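PDB 1FR3: Molybdate/tungstate binding protein, which binds the oxyanions molybdate and tungstate as a hexamer and probably serves in molybdate homeostasis inside the cell. Local coordinates for residues L46-V49 with P50-V54. Residues are numbered along the deposited sequence; the frame is centred on the assembly and turned at random.
Sequences LDLV and PGDKV
Asp52 has its CG anti to its own carbonyl carbon (chi1 -85°), which swings the carboxylate back across the turn to Val49. There OD2 accepts the amide of Val49, N to OD2 3.0 Å; the N-H...OD2 angle is 152°, and the amide comes in from above the carboxylate plane. The other torsion that matters is Val49's: chi1 of -62° puts CG2 between the backbone N and the carbonyl carbon, beside the carboxylate, where it lies 3.5 Å from Asp52 OD1. A second bond runs the opposite way, from Asp52 N to Val49 O at 3.1 Å, so the Val49 backbone gives its N-H to the Asp52 side chain and its carbonyl to the Asp52 amide. That backbone bond closes a type II beta turn, Val49 to Asp52, with Pro50 and Gly51 at its corners; Gly51 has the positive phi expected at the third position. The turn leads from helix 40-46, ended by a Schellman motif with Asp47 as C-prime residue, into strand 53-58 of the TOBE domain, an OB-type fold. Asp52 OD2 also makes a salt bridge to Lys67 of a second subunit, whose ammonium probably helps stabilise the carboxylate's negative charge. On the buried side, Leu48 CD2 meets Val54 CG1 at 3.9 Å, the two side chains crossing at about a right angle. Leu48 continues onto Ile16 and Ile25, while Val54 rests on Val13 and Met27 and on Leu66 of the second subunit.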
loop_
_atom_site.group_PDB
_atom_site.type_symbol
_atom_site.label_atom_id
_atom_site.label_comp_id
_atom_site.label_asym_id
_atom_site.label_seq_id
_atom_site.Cartn_x
_atom_site.Cartn_y
_atom_site.Cartn_z
ATOM N N LEU A 46 -17.535 -11.976 4.185
ATOM C CA LEU A 46 -16.995 -12.689 5.333
ATOM C C LEU A 46 -18.017 -12.821 6.456
ATOM O O LEU A 46 -17.831 -13.595 7.396
ATOM C CB LEU A 46 -15.734 -11.978 5.846
ATOM C CG LEU A 46 -14.425 -12.244 5.103
ATOM C CD1 LEU A 46 -14.459 -11.699 3.683
ATOM C CD2 LEU A 46 -13.234 -11.659 5.856
ATOM N N ASP A 47 -19.109 -12.074 6.355
ATOM C CA ASP A 47 -20.148 -12.043 7.377
ATOM C C ASP A 47 -19.529 -11.703 8.735
ATOM O O ASP A 47 -19.774 -12.339 9.757
ATOM C CB ASP A 47 -20.941 -13.343 7.456
ATOM C CG ASP A 47 -22.272 -13.170 8.171
ATOM O OD1 ASP A 47 -22.685 -12.023 8.458
ATOM O OD2 ASP A 47 -22.912 -14.208 8.451
ATOM N N LEU A 48 -18.680 -10.673 8.719
ATOM C CA LEU A 48 -18.003 -10.221 9.925
ATOM C C LEU A 48 -18.990 -9.639 10.933
ATOM O O LEU A 48 -19.846 -8.834 10.570
ATOM C CB LEU A 48 -16.955 -9.157 9.589
ATOM C CG LEU A 48 -15.723 -9.571 8.792
ATOM C CD1 LEU A 48 -14.838 -8.358 8.514
ATOM C CD2 LEU A 48 -14.912 -10.638 9.516
ATOM N N VAL A 49 -18.865 -10.056 12.185
ATOM C CA VAL A 49 -19.685 -9.549 13.274
ATOM C C VAL A 49 -18.824 -9.456 14.535
ATOM O O VAL A 49 -17.824 -10.166 14.666
ATOM C CB VAL A 49 -20.913 -10.422 13.587
ATOM C CG1 VAL A 49 -21.850 -10.500 12.387
ATOM C CG2 VAL A 49 -20.495 -11.819 14.023
ATOM N N PRO A 50 -19.208 -8.604 15.470
ATOM C CA PRO A 50 -18.492 -8.468 16.724
ATOM C C PRO A 50 -18.353 -9.813 17.413
ATOM O O PRO A 50 -19.310 -10.591 17.459
ATOM C CB PRO A 50 -19.338 -7.488 17.531
ATOM C CG PRO A 50 -20.064 -6.704 16.489
ATOM C CD PRO A 50 -20.381 -7.699 15.398
ATOM N N GLY A 51 -17.163 -10.110 17.921
ATOM C CA GLY A 51 -16.897 -11.364 18.607
ATOM C C GLY A 51 -16.213 -12.378 17.696
ATOM O O GLY A 51 -15.689 -13.380 18.180
ATOM N N ASP A 52 -16.202 -12.113 16.386
ATOM C CA ASP A 52 -15.565 -13.057 15.471
ATOM C C ASP A 52 -14.053 -13.148 15.681
ATOM O O ASP A 52 -13.377 -12.142 15.883
ATOM C CB ASP A 52 -15.796 -12.680 14.008
ATOM C CG ASP A 52 -17.086 -13.158 13.387
ATOM O OD1 ASP A 52 -17.738 -14.051 13.966
ATOM O OD2 ASP A 52 -17.447 -12.642 12.309
ATOM N N LYS A 53 -13.532 -14.372 15.634
ATOM C CA LYS A 53 -12.092 -14.592 15.674
ATOM C C LYS A 53 -11.635 -14.489 14.212
ATOM O O LYS A 53 -12.194 -15.177 13.356
ATOM C CB LYS A 53 -11.699 -15.954 16.231
ATOM C CG LYS A 53 -12.149 -16.187 17.662
ATOM C CD LYS A 53 -11.563 -15.188 18.640
ATOM C CE LYS A 53 -12.022 -15.479 20.061
ATOM N NZ LYS A 53 -11.868 -14.286 20.937
ATOM N N VAL A 54 -10.677 -13.619 13.963
ATOM C CA VAL A 54 -10.202 -13.380 12.607
ATOM C C VAL A 54 -8.684 -13.247 12.593
ATOM O O VAL A 54 -8.031 -13.208 13.633
ATOM C CB VAL A 54 -10.793 -12.067 12.050
ATOM C CG1 VAL A 54 -12.314 -12.130 11.971
ATOM C CG2 VAL A 54 -10.399 -10.862 12.903
#